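Local coordinates for endoglucanase (Humicola insolens, PDB 1DYS), which hydrolyses internal beta-1,4-glucosidic linkages of cellulose as a family 6 endoglucanase, at residues V47-W52 and I306-P311; S217-N222 and I265-V270; G313-Q318 and M329-Y334. All blocks are in the same frame, centred on the assembly; numbering follows the deposited sequence.

Interaction 1 (V47-W52 and I306-P311); sequences VGTFYW and IVWVKP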
ATOM      1  N   VAL A  47      13.644  23.562   1.163  1.00 17.29           N
ATOM      2  CA  VAL A  47      14.429  22.349   0.872  1.00 15.28           C
ATOM      3  C   VAL A  47      13.692  21.493  -0.161  1.00 13.52           C
ATOM      4  O   VAL A  47      12.567  21.128   0.165  1.00 16.31           O
ATOM      5  CB  VAL A  47      14.635  21.557   2.166  1.00 14.62           C
ATOM      6  CG1 VAL A  47      15.275  20.204   1.950  1.00 13.84           C
ATOM      7  CG2 VAL A  47      15.569  22.324   3.142  1.00 17.49           C
ATOM      8  N   GLY A  48      14.287  21.346  -1.352  1.00 15.51           N
ATOM      9  CA  GLY A  48      13.537  20.582  -2.373  1.00 16.24           C
ATOM     10  C   GLY A  48      13.521  19.092  -2.039  1.00 15.45           C
ATOM     11  O   GLY A  48      14.464  18.597  -1.452  1.00 15.17           O
ATOM     12  N   THR A  49      12.426  18.430  -2.432  1.00 16.03           N
ATOM     13  CA  THR A  49      12.328  16.984  -2.234  1.00 16.13           C
ATOM     14  C   THR A  49      11.700  16.407  -3.507  1.00 17.15           C
ATOM     15  O   THR A  49      10.867  17.096  -4.101  1.00 15.90           O
ATOM     16  CB  THR A  49      11.495  16.676  -0.996  1.00 16.91           C
ATOM     17  OG1 THR A  49      12.202  17.212   0.146  1.00 14.21           O
ATOM     18  CG2 THR A  49      11.506  15.171  -0.712  1.00 16.21           C
ATOM     19  N   PHE A  50      12.127  15.215  -3.945  1.00 16.48           N
ATOM     20  CA  PHE A  50      11.427  14.650  -5.093  1.00 13.84           C
ATOM     21  C   PHE A  50       9.986  14.257  -4.777  1.00 14.81           C
ATOM     22  O   PHE A  50       9.583  14.029  -3.632  1.00 15.09           O
ATOM     23  CB  PHE A  50      12.149  13.321  -5.439  1.00 13.55           C
ATOM     24  CG  PHE A  50      13.374  13.509  -6.273  1.00 13.29           C
ATOM     25  CD1 PHE A  50      14.378  14.375  -5.897  1.00 16.48           C
ATOM     26  CD2 PHE A  50      13.509  12.817  -7.468  1.00 15.87           C
ATOM     27  CE1 PHE A  50      15.489  14.545  -6.684  1.00 15.15           C
ATOM     28  CE2 PHE A  50      14.615  12.998  -8.291  1.00 16.11           C
ATOM     29  CZ  PHE A  50      15.638  13.869  -7.892  1.00 15.82           C
ATOM     30  N   TYR A  51       9.209  14.205  -5.864  1.00 11.65           N
ATOM     31  CA  TYR A  51       7.822  13.698  -5.844  1.00 12.70           C
ATOM     32  C   TYR A  51       7.824  12.236  -6.274  1.00 11.84           C
ATOM     33  O   TYR A  51       8.357  11.905  -7.357  1.00 15.79           O
ATOM     34  CB  TYR A  51       7.031  14.499  -6.893  1.00 13.11           C
ATOM     35  CG  TYR A  51       6.714  15.946  -6.554  1.00 13.50           C
ATOM     36  CD1 TYR A  51       7.729  16.893  -6.695  1.00 13.00           C
ATOM     37  CD2 TYR A  51       5.470  16.383  -6.165  1.00 15.21           C
ATOM     38  CE1 TYR A  51       7.529  18.228  -6.430  1.00 15.73           C
ATOM     39  CE2 TYR A  51       5.242  17.731  -5.898  1.00 16.71           C
ATOM     40  CZ  TYR A  51       6.278  18.638  -6.022  1.00 19.01           C
ATOM     41  OH  TYR A  51       6.030  19.965  -5.740  1.00 16.58           O
ATOM     42  N   TRP A  52       7.232  11.348  -5.480  1.00 13.83           N
ATOM     43  CA  TRP A  52       7.174   9.948  -5.789  1.00 12.86           C
ATOM     44  C   TRP A  52       5.912   9.562  -6.563  1.00 13.06           C
ATOM     45  O   TRP A  52       4.798   9.722  -6.083  1.00 15.63           O
ATOM     46  CB  TRP A  52       7.229   9.108  -4.513  1.00 13.88           C
ATOM     47  CG  TRP A  52       8.596   9.127  -3.872  1.00 11.93           C
ATOM     48  CD1 TRP A  52       9.246  10.196  -3.320  1.00 14.24           C
ATOM     49  CD2 TRP A  52       9.498   8.004  -3.763  1.00 12.10           C
ATOM     50  NE1 TRP A  52      10.457   9.817  -2.807  1.00 10.67           N
ATOM     51  CE2 TRP A  52      10.629   8.471  -3.084  1.00 12.07           C
ATOM     52  CE3 TRP A  52       9.419   6.663  -4.157  1.00 12.55           C
ATOM     53  CZ2 TRP A  52      11.706   7.617  -2.782  1.00 12.99           C
ATOM     54  CZ3 TRP A  52      10.487   5.825  -3.863  1.00 13.86           C
ATOM     55  CH2 TRP A  52      11.616   6.311  -3.166  1.00 13.59           C
ATOM     56  N   ILE A 306      23.770  16.784  -4.308  1.00 18.04           N
ATOM     57  CA  ILE A 306      23.180  16.134  -3.133  1.00 15.41           C
ATOM     58  C   ILE A 306      21.723  16.570  -3.201  1.00 13.99           C
ATOM     59  O   ILE A 306      21.452  17.736  -3.492  1.00 17.21           O
ATOM     60  CB  ILE A 306      23.816  16.535  -1.776  1.00 17.17           C
ATOM     61  CG1 ILE A 306      25.192  15.870  -1.732  1.00 18.89           C
ATOM     62  CG2 ILE A 306      22.899  16.122  -0.619  1.00 15.71           C
ATOM     63  CD1 ILE A 306      26.213  16.396  -0.756  1.00 24.44           C
ATOM     64  N   VAL A 307      20.773  15.633  -3.148  1.00 14.07           N
ATOM     65  CA  VAL A 307      19.352  15.925  -3.187  1.00 16.02           C
ATOM     66  C   VAL A 307      18.633  15.249  -2.020  1.00 14.25           C
ATOM     67  O   VAL A 307      19.247  14.515  -1.208  1.00 12.07           O
ATOM     68  CB  VAL A 307      18.714  15.422  -4.527  1.00 10.04           C
ATOM     69  CG1 VAL A 307      19.293  16.200  -5.707  1.00 18.88           C
ATOM     70  CG2 VAL A 307      18.975  13.919  -4.642  1.00 15.95           C
ATOM     71  N   TRP A 308      17.359  15.554  -1.798  1.00 14.38           N
ATOM     72  CA  TRP A 308      16.481  14.781  -0.917  1.00 13.45           C
ATOM     73  C   TRP A 308      15.444  14.078  -1.825  1.00 12.10           C
ATOM     74  O   TRP A 308      14.740  14.724  -2.624  1.00 15.65           O
ATOM     75  CB  TRP A 308      15.729  15.564   0.139  1.00 13.60           C
ATOM     76  CG  TRP A 308      16.513  16.153   1.257  1.00 13.39           C
ATOM     77  CD1 TRP A 308      17.858  16.237   1.365  1.00 15.59           C
ATOM     78  CD2 TRP A 308      15.951  16.713   2.447  1.00 10.36           C
ATOM     79  NE1 TRP A 308      18.198  16.825   2.582  1.00 15.23           N
ATOM     80  CE2 TRP A 308      17.048  17.130   3.241  1.00 12.08           C
ATOM     81  CE3 TRP A 308      14.639  16.905   2.914  1.00 12.71           C
ATOM     82  CZ2 TRP A 308      16.816  17.762   4.472  1.00 14.21           C
ATOM     83  CZ3 TRP A 308      14.430  17.523   4.124  1.00 14.85           C
ATOM     84  CH2 TRP A 308      15.529  17.919   4.902  1.00 16.00           C
ATOM     85  N   VAL A 309      15.408  12.741  -1.690  1.00 13.08           N
ATOM     86  CA  VAL A 309      14.460  11.988  -2.534  1.00 11.26           C
ATOM     87  C   VAL A 309      13.390  11.388  -1.629  1.00 10.78           C
ATOM     88  O   VAL A 309      12.238  11.718  -1.784  1.00 13.32           O
ATOM     89  CB  VAL A 309      15.248  10.922  -3.308  1.00  8.84           C
ATOM     90  CG1 VAL A 309      14.305  10.240  -4.298  1.00 10.12           C
ATOM     91  CG2 VAL A 309      16.454  11.498  -4.043  1.00 15.13           C
ATOM     92  N   LYS A 310      13.766  10.498  -0.671  1.00 12.84           N
ATOM     93  CA  LYS A 310      12.730  10.019   0.247  1.00 14.13           C
ATOM     94  C   LYS A 310      12.251  11.173   1.103  1.00 13.15           C
ATOM     95  O   LYS A 310      13.070  11.932   1.648  1.00 13.30           O
ATOM     96  CB  LYS A 310      13.410   9.015   1.189  1.00 13.66           C
ATOM     97  CG  LYS A 310      12.674   8.615   2.444  1.00 12.89           C
ATOM     98  CD  LYS A 310      11.476   7.713   2.165  1.00 15.43           C
ATOM     99  CE  LYS A 310      10.675   7.638   3.468  1.00 13.14           C
ATOM    100  NZ  LYS A 310       9.606   6.574   3.324  1.00 18.31           N
ATOM    101  N   PRO A 311      10.980  11.304   1.311  1.00 12.10           N
ATOM    102  CA  PRO A 311      10.420  12.354   2.194  1.00 12.11           C
ATOM    103  C   PRO A 311      10.543  11.943   3.652  1.00 14.07           C
ATOM    104  O   PRO A 311       9.713  11.134   4.094  1.00 13.76           O
ATOM    105  CB  PRO A 311       8.952  12.545   1.801  1.00 14.97           C
ATOM    106  CG  PRO A 311       8.928  11.845   0.440  1.00 16.80           C
ATOM    107  CD  PRO A 311       9.872  10.657   0.614  1.00 13.71           C
TER
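F50 lies against V307, W308 and V309, with its contacts changing from CB to the far side of the ring. CB rests on V309 CG1 at 3.9 Å, and CG meets the same methyl. CD1 is 3.3 Å from W308 O. CE1 ends near V307 CB at 4.0 Å. V309 CG2 sits over one face of the ring, a CH-pi contact. On the backbone, F50 N donates to W308 O at 3.0 Å. The segment leading into strand 51-53 meets the loop running off the C-terminal end of strand 303-307, across the seam of the distorted alpha/beta barrel of family 6, where W52 and K310 are assigned to substrate binding. The W52 CG is anti to the carbonyl carbon (chi1 -71°), which carries the indole over to V309 and P311. W52 turns its indole edge to V309 O: NE1 donates to this oxygen at 2.8 Å, from above the carbonyl plane, and P311 CD touches NE1. With an alanine here, V309 O would probably lose its indole donor, and a gap would open beside V309 CG1 and P311 CD. Further back, V47 CG1 stands over the W308 six-membered ring, 3.4 Å from its centroid.

Interaction 2 (S217-N222 and I265-V270); sequences SSNVSN and IDQSRV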
ATOM      1  N   SER A 217      21.403   7.257  -9.359  1.00 15.56           N
ATOM      2  CA  SER A 217      21.050   7.817  -8.050  1.00 17.02           C
ATOM      3  C   SER A 217      21.447   6.780  -7.003  1.00 14.93           C
ATOM      4  O   SER A 217      21.515   5.592  -7.325  1.00 15.08           O
ATOM      5  CB  SER A 217      19.562   8.164  -7.947  1.00 21.00           C
ATOM      6  OG  SER A 217      18.714   7.037  -8.239  1.00 14.08           O
ATOM      7  N   SER A 218      21.698   7.232  -5.772  1.00 12.72           N
ATOM      8  CA  SER A 218      22.042   6.281  -4.707  1.00 13.00           C
ATOM      9  C   SER A 218      21.608   6.835  -3.360  1.00 13.14           C
ATOM     10  O   SER A 218      21.344   8.031  -3.204  1.00 13.35           O
ATOM     11  CB  SER A 218      23.533   5.969  -4.731  1.00 20.14           C
ATOM     12  OG  SER A 218      24.256   7.092  -4.243  0.50 14.84           O
ATOM     13  N   ASN A 219      21.512   5.904  -2.403  1.00 13.03           N
ATOM     14  CA  ASN A 219      21.109   6.190  -1.036  1.00 11.66           C
ATOM     15  C   ASN A 219      19.637   6.581  -0.940  1.00 14.11           C
ATOM     16  O   ASN A 219      19.257   7.119   0.138  1.00 14.12           O
ATOM     17  CB  ASN A 219      21.975   7.292  -0.388  1.00 14.10           C
ATOM     18  CG  ASN A 219      22.160   7.128   1.120  1.00 17.99           C
ATOM     19  OD1 ASN A 219      22.396   5.986   1.514  1.00 15.33           O
ATOM     20  ND2 ASN A 219      22.069   8.247   1.838  1.00 17.07           N
ATOM     21  N   VAL A 220      18.843   6.392  -1.995  1.00 13.71           N
ATOM     22  CA  VAL A 220      17.433   6.792  -1.922  1.00 11.95           C
ATOM     23  C   VAL A 220      16.752   5.921  -0.876  1.00 13.76           C
ATOM     24  O   VAL A 220      16.805   4.705  -0.832  1.00 13.52           O
ATOM     25  CB  VAL A 220      16.725   6.661  -3.282  1.00 10.00           C
ATOM     26  CG1 VAL A 220      15.238   6.978  -3.063  1.00 13.46           C
ATOM     27  CG2 VAL A 220      17.414   7.576  -4.285  1.00 14.70           C
ATOM     28  N   SER A 221      16.120   6.581   0.091  1.00 11.96           N
ATOM     29  CA  SER A 221      15.486   6.004   1.245  1.00 14.66           C
ATOM     30  C   SER A 221      16.461   5.385   2.229  1.00 12.51           C
ATOM     31  O   SER A 221      15.941   4.784   3.162  1.00 16.81           O
ATOM     32  CB  SER A 221      14.428   4.942   0.910  1.00 14.72           C
ATOM     33  OG  SER A 221      13.609   5.444  -0.163  1.00 12.62           O
ATOM     34  N   ASN A 222      17.754   5.566   2.030  1.00 13.47           N
ATOM     35  CA  ASN A 222      18.730   4.970   2.932  1.00 14.48           C
ATOM     36  C   ASN A 222      19.263   6.115   3.805  1.00 12.73           C
ATOM     37  O   ASN A 222      18.665   7.165   3.918  1.00 13.89           O
ATOM     38  CB  ASN A 222      19.810   4.125   2.264  1.00 13.91           C
ATOM     39  CG  ASN A 222      20.152   2.920   3.096  1.00 19.90           C
ATOM     40  OD1 ASN A 222      20.845   3.056   4.102  1.00 19.28           O
ATOM     41  ND2 ASN A 222      19.674   1.725   2.722  1.00 18.83           N
ATOM     42  N   ILE A 265      22.780  12.057  -5.003  1.00 15.04           N
ATOM     43  CA  ILE A 265      22.822  11.200  -3.806  1.00 15.32           C
ATOM     44  C   ILE A 265      21.862  11.738  -2.758  1.00 13.65           C
ATOM     45  O   ILE A 265      21.862  12.901  -2.401  1.00 16.17           O
ATOM     46  CB  ILE A 265      24.220  11.205  -3.147  1.00 15.48           C
ATOM     47  CG1 ILE A 265      25.203  10.511  -4.096  1.00 18.66           C
ATOM     48  CG2 ILE A 265      24.222  10.437  -1.820  1.00 14.76           C
ATOM     49  CD1 ILE A 265      26.579  10.233  -3.586  1.00 24.38           C
ATOM     50  N   ASP A 266      20.960  10.869  -2.284  1.00 12.09           N
ATOM     51  CA  ASP A 266      19.937  11.288  -1.326  1.00 10.33           C
ATOM     52  C   ASP A 266      20.630  11.504   0.028  1.00 15.37           C
ATOM     53  O   ASP A 266      21.420  10.638   0.426  1.00 13.38           O
ATOM     54  CB  ASP A 266      18.944  10.125  -1.127  1.00 13.35           C
ATOM     55  CG  ASP A 266      17.622  10.532  -0.493  1.00 11.89           C
ATOM     56  OD1 ASP A 266      17.373  11.688  -0.092  1.00 12.25           O
ATOM     57  OD2 ASP A 266      16.739   9.622  -0.366  1.00 14.61           O
ATOM     58  N   GLN A 267      20.322  12.623   0.675  1.00 13.05           N
ATOM     59  CA  GLN A 267      20.746  12.833   2.057  1.00 10.30           C
ATOM     60  C   GLN A 267      19.521  13.270   2.845  1.00 15.72           C
ATOM     61  O   GLN A 267      19.626  13.905   3.879  1.00 15.22           O
ATOM     62  CB  GLN A 267      21.861  13.887   2.243  1.00 16.05           C
ATOM     63  CG  GLN A 267      23.217  13.455   1.699  1.00 13.66           C
ATOM     64  CD  GLN A 267      23.863  12.381   2.568  1.00 14.01           C
ATOM     65  OE1 GLN A 267      24.553  12.693   3.543  1.00 15.83           O
ATOM     66  NE2 GLN A 267      23.621  11.146   2.215  1.00 14.73           N
ATOM     67  N   SER A 268      18.306  12.827   2.416  1.00 15.92           N
ATOM     68  CA  SER A 268      17.089  13.169   3.151  1.00 13.57           C
ATOM     69  C   SER A 268      17.150  12.701   4.590  1.00 13.43           C
ATOM     70  O   SER A 268      16.635  13.375   5.492  1.00 12.19           O
ATOM     71  CB  SER A 268      15.867  12.509   2.480  1.00 12.06           C
ATOM     72  OG  SER A 268      16.092  11.084   2.412  1.00 15.19           O
ATOM     73  N   ARG A 269      17.765  11.567   4.859  1.00 16.05           N
ATOM     74  CA  ARG A 269      17.913  11.048   6.224  1.00 10.93           C
ATOM     75  C   ARG A 269      19.318  10.463   6.339  1.00 14.16           C
ATOM     76  O   ARG A 269      19.763   9.788   5.418  1.00 13.60           O
ATOM     77  CB  ARG A 269      16.930   9.888   6.478  1.00 13.90           C
ATOM     78  CG  ARG A 269      15.471  10.313   6.354  1.00 13.59           C
ATOM     79  CD  ARG A 269      14.477   9.209   6.679  1.00 16.30           C
ATOM     80  NE  ARG A 269      14.596   8.116   5.683  1.00 14.26           N
ATOM     81  CZ  ARG A 269      13.832   7.033   5.767  1.00 12.94           C
ATOM     82  NH1 ARG A 269      12.970   6.870   6.748  1.00 13.40           N
ATOM     83  NH2 ARG A 269      13.963   6.054   4.847  1.00 16.04           N
ATOM     84  N   VAL A 270      20.048  10.779   7.403  1.00 14.90           N
ATOM     85  CA  VAL A 270      21.377  10.245   7.642  1.00 13.01           C
ATOM     86  C   VAL A 270      21.413   9.629   9.050  1.00 15.91           C
ATOM     87  O   VAL A 270      21.056  10.302  10.008  1.00 15.04           O
ATOM     88  CB  VAL A 270      22.443  11.359   7.525  1.00 17.38           C
ATOM     89  CG1 VAL A 270      23.826  10.742   7.767  1.00 21.04           C
ATOM     90  CG2 VAL A 270      22.473  12.000   6.147  1.00 15.46           C
TER
HETATM   91  O   HOH W   1      16.215   8.436   3.386  1.00 13.86           O
HETATM   92  O   HOH W   2      19.232   9.785   2.642  1.00 15.32           O
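D266 is joined by hydrogen bonds to S218, at the end of its strand, and to the turn that follows. Strands 215-218 and 262-266 are parallel neighbours in the distorted barrel of family 6, and the contact lies at their C-terminal ends. S218 pairs with I265 in the sheet. D266 N gives a nearly straight bond to S218 O (3.0 Å, 171° at the hydrogen). Beyond the strands, N219-N222 forms a type II beta turn, closed by N222 N to N219 O. N222, assigned to substrate binding, sits at its end. The carbonyl of D266 takes two side-chain amides. N219 ND2 donates to D266 O at 2.9 Å, with the oxygen in the plane of the N219 amide. Q267 NE2 reaches that oxygen from the other face.

The D266 carboxylate is more fully used. A chi1 of -163° sets CG across from the backbone N and turns OD2 under the turn. S221 N meets D266 OD2 on its anti side at 3.1 Å, and K310 N is a second donor there. OD1 accepts from S268 N, making an Asx turn, and from S268 OG, both from the same face of the carboxylate. V309 N also donates to OD1.

R269 ties down the far end of the turn. A bend at chi3 brings NH2 to S221 O at 2.9 Å, above the carbonyl plane and with a bent 133° angle at the hydrogen. NH1 forms a salt bridge with D316. N222 O accepts from both waters. Water 2 accepts from R269 N. Water 1 also donates to S268 OG, and it accepts from R269 NE at 2.8 Å.

Interaction 3 (G313-Q318 and M329-Y334); sequences GESDGQ and MWFDAY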
ATOM      1  N   GLY A 313       9.998  11.440   7.290  1.00 12.66           N
ATOM      2  CA  GLY A 313       8.796  11.634   8.097  1.00 12.24           C
ATOM      3  C   GLY A 313       7.713  10.688   7.550  1.00 14.01           C
ATOM      4  O   GLY A 313       6.837  10.258   8.303  1.00 15.98           O
ATOM      5  N   GLU A 314       7.823  10.298   6.282  1.00 15.55           N
ATOM      6  CA  GLU A 314       6.913   9.257   5.757  1.00 16.28           C
ATOM      7  C   GLU A 314       7.464   7.895   6.168  1.00 17.65           C
ATOM      8  O   GLU A 314       8.619   7.632   5.900  1.00 14.94           O
ATOM      9  CB  GLU A 314       6.932   9.330   4.206  1.00 15.42           C
ATOM     10  CG  GLU A 314       6.106  10.499   3.713  1.00 14.51           C
ATOM     11  CD  GLU A 314       5.889  10.651   2.229  1.00 21.84           C
ATOM     12  OE1 GLU A 314       6.315   9.758   1.469  1.00 22.23           O
ATOM     13  OE2 GLU A 314       5.309  11.673   1.789  1.00 22.72           O
ATOM     14  N   SER A 315       6.698   7.056   6.848  1.00 14.50           N
ATOM     15  CA  SER A 315       7.214   5.791   7.327  1.00 14.77           C
ATOM     16  C   SER A 315       7.686   4.872   6.211  1.00 15.80           C
ATOM     17  O   SER A 315       7.138   4.836   5.112  1.00 17.95           O
ATOM     18  CB  SER A 315       6.132   5.110   8.156  1.00 13.06           C
ATOM     19  OG  SER A 315       6.536   3.878   8.712  1.00 17.54           O
ATOM     20  N   ASP A 316       8.690   4.085   6.567  1.00 12.32           N
ATOM     21  CA  ASP A 316       9.174   3.033   5.703  1.00 16.00           C
ATOM     22  C   ASP A 316       8.297   1.761   5.815  1.00 14.01           C
ATOM     23  O   ASP A 316       8.424   0.885   4.967  1.00 15.96           O
ATOM     24  CB  ASP A 316      10.607   2.652   6.055  1.00 13.64           C
ATOM     25  CG  ASP A 316      11.570   3.808   5.792  1.00 16.05           C
ATOM     26  OD1 ASP A 316      11.395   4.457   4.747  1.00 17.74           O
ATOM     27  OD2 ASP A 316      12.434   3.978   6.681  1.00 21.87           O
ATOM     28  N   GLY A 317       7.569   1.669   6.934  1.00 15.50           N
ATOM     29  CA  GLY A 317       6.752   0.466   7.214  1.00 12.47           C
ATOM     30  C   GLY A 317       6.511   0.414   8.721  1.00 14.64           C
ATOM     31  O   GLY A 317       7.093   1.217   9.462  1.00 16.59           O
ATOM     32  N   GLN A 318       5.746  -0.554   9.215  1.00 14.21           N
ATOM     33  CA  GLN A 318       5.438  -0.670  10.633  1.00 14.75           C
ATOM     34  C   GLN A 318       6.548  -1.460  11.321  1.00 22.28           C
ATOM     35  O   GLN A 318       6.399  -2.628  11.661  1.00 22.93           O
ATOM     36  CB  GLN A 318       4.087  -1.353  10.831  1.00 16.11           C
ATOM     37  CG  GLN A 318       2.960  -0.753  10.049  1.00 24.55           C
ATOM     38  CD  GLN A 318       1.633  -1.485  10.246  1.00 31.53           C
ATOM     39  OE1 GLN A 318       1.269  -2.162   9.298  1.00 27.30           O
ATOM     40  NE2 GLN A 318       1.138  -1.242  11.450  1.00 29.42           N
ATOM     41  N   MET A 329       2.900   6.317   5.324  1.00 20.58           N
ATOM     42  CA  MET A 329       2.044   7.036   6.266  1.00 19.38           C
ATOM     43  C   MET A 329       2.919   7.990   7.092  1.00 15.08           C
ATOM     44  O   MET A 329       4.068   7.660   7.359  1.00 15.65           O
ATOM     45  CB  MET A 329       1.371   5.990   7.149  1.00 25.54           C
ATOM     46  CG  MET A 329      -0.112   5.871   7.262  1.00 38.71           C
ATOM     47  SD  MET A 329      -1.048   5.702   5.750  1.00 34.88           S
ATOM     48  CE  MET A 329      -1.740   4.055   5.912  1.00 26.53           C
ATOM     49  N   TRP A 330       2.407   9.164   7.416  1.00 15.69           N
ATOM     50  CA  TRP A 330       3.181  10.140   8.169  1.00 16.18           C
ATOM     51  C   TRP A 330       3.455   9.641   9.579  1.00 14.06           C
ATOM     52  O   TRP A 330       2.615   9.064  10.268  1.00 18.94           O
ATOM     53  CB  TRP A 330       2.387  11.443   8.208  1.00 17.74           C
ATOM     54  CG  TRP A 330       3.256  12.536   8.757  1.00 15.93           C
ATOM     55  CD1 TRP A 330       3.162  13.163   9.945  1.00 16.88           C
ATOM     56  CD2 TRP A 330       4.354  13.138   8.049  1.00 17.09           C
ATOM     57  NE1 TRP A 330       4.146  14.144  10.077  1.00 15.83           N
ATOM     58  CE2 TRP A 330       4.868  14.131   8.892  1.00 15.02           C
ATOM     59  CE3 TRP A 330       4.956  12.939   6.807  1.00 16.31           C
ATOM     60  CZ2 TRP A 330       5.963  14.932   8.560  1.00 14.94           C
ATOM     61  CZ3 TRP A 330       6.029  13.735   6.441  1.00 17.53           C
ATOM     62  CH2 TRP A 330       6.542  14.715   7.327  1.00 16.24           C
ATOM     63  N   PHE A 331       4.699   9.812  10.009  1.00 16.09           N
ATOM     64  CA  PHE A 331       5.209   9.332  11.285  1.00 14.41           C
ATOM     65  C   PHE A 331       5.809  10.555  11.984  1.00 16.69           C
ATOM     66  O   PHE A 331       7.017  10.788  11.863  1.00 15.30           O
ATOM     67  CB  PHE A 331       6.246   8.233  11.015  1.00 16.27           C
ATOM     68  CG  PHE A 331       6.822   7.518  12.210  1.00 17.29           C
ATOM     69  CD1 PHE A 331       6.375   7.771  13.499  1.00 18.71           C
ATOM     70  CD2 PHE A 331       7.796   6.546  12.028  1.00 15.36           C
ATOM     71  CE1 PHE A 331       6.900   7.094  14.592  1.00 18.22           C
ATOM     72  CE2 PHE A 331       8.340   5.870  13.105  1.00 16.90           C
ATOM     73  CZ  PHE A 331       7.884   6.151  14.379  1.00 19.20           C
ATOM     74  N   ASP A 332       4.898  11.316  12.623  1.00 17.34           N
ATOM     75  CA  ASP A 332       5.350  12.620  13.120  1.00 19.24           C
ATOM     76  C   ASP A 332       6.420  12.580  14.177  1.00 16.36           C
ATOM     77  O   ASP A 332       7.282  13.473  14.156  1.00 16.52           O
ATOM     78  CB  ASP A 332       4.118  13.448  13.511  1.00 15.59           C
ATOM     79  CG  ASP A 332       4.479  14.922  13.571  1.00 18.84           C
ATOM     80  OD1 ASP A 332       4.702  15.475  12.477  1.00 18.37           O
ATOM     81  OD2 ASP A 332       4.511  15.490  14.692  1.00 21.30           O
ATOM     82  N   ALA A 333       6.481  11.571  15.062  1.00 16.52           N
ATOM     83  CA  ALA A 333       7.584  11.538  16.013  1.00 16.87           C
ATOM     84  C   ALA A 333       8.941  11.356  15.293  1.00 13.54           C
ATOM     85  O   ALA A 333       9.965  11.808  15.796  1.00 16.52           O
ATOM     86  CB  ALA A 333       7.363  10.390  16.994  1.00 20.56           C
ATOM     87  N   TYR A 334       8.878  10.629  14.182  1.00 15.39           N
ATOM     88  CA  TYR A 334      10.104  10.444  13.406  1.00 14.46           C
ATOM     89  C   TYR A 334      10.520  11.763  12.755  1.00 15.06           C
ATOM     90  O   TYR A 334      11.728  12.043  12.758  1.00 16.95           O
ATOM     91  CB  TYR A 334       9.905   9.307  12.417  1.00 14.33           C
ATOM     92  CG  TYR A 334      11.184   8.776  11.832  1.00 16.96           C
ATOM     93  CD1 TYR A 334      11.786   9.467  10.783  1.00 12.69           C
ATOM     94  CD2 TYR A 334      11.794   7.623  12.266  1.00 17.31           C
ATOM     95  CE1 TYR A 334      12.961   9.014  10.198  1.00 14.54           C
ATOM     96  CE2 TYR A 334      12.954   7.140  11.706  1.00 16.18           C
ATOM     97  CZ  TYR A 334      13.531   7.851  10.662  1.00 14.97           C
ATOM     98  OH  TYR A 334      14.698   7.388  10.116  1.00 16.04           O
TER
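G313 lies flat against W330, with its backbone over one face of the indole. Its CA is 4.1 Å from the centroid of the six-membered ring, a CH-pi contact, and its carbonyl O stands over the ring toward the rim. The CB of W330 points away from the loop, but a chi1 of -170° swings CG to the side opposite the backbone N, and the ring folds back beneath G313. A side chain on G313 would collide with W330 CH2, and its backbone angles also suit only a residue without CB.

The ring is held at its edge as well. W330 NE1 donates to D332 OD1 at 2.8 Å, in the ring plane and on the anti lone pair. E314 crosses the indole at about a right angle. Its CG is 4.1 Å from W330 CE3, and the carboxylate plane is turned 79° from the ring. The carboxylate then runs on to a salt bridge with K20. F331 puts CB against G313 O, and its ring faces Y334 CB within its own segment.

Two backbone bonds fasten the segments around the E314-W330 bridge. F331 N donates to G313 O at 2.8 Å, and F331 is the N-cap residue of helix 332-340. S315 N donates to M329 O at 2.7 Å in a nearly straight line. S315 OG accepts from G317 N at 3.0 Å, an ST turn, and the hydroxyl is also hydrogen-bonded to P325 O and N284 ND2. W330 N turns outward to E97 of the second subunit.

The loop is therefore fixed mainly through its backbone and one aromatic face, while the carboxylate of E314, assigned to substrate binding, is engaged by K20 rather than by the 329-334 segment.

In the fold
Interactions 1 and 2 are buried near the centre of the chain and share the parallel sheet, since strands 303-307 and 262-266 are neighbours. They meet directly: Q267 N probably donates to V307 O at 2.9 Å. Interaction 1 is mostly apolar and aromatic. Interaction 2 is almost wholly polar, with two waters. The centre of interaction 3 is about 17 Å from the centre of the chain, and the contact is only partly buried. It alone reaches the second subunit. It joins a loop to the start of helix 332-340 and lies on no strand of the sheet. D316 connects all three by salt bridges, through OD1 to K310 and through OD2 to R269.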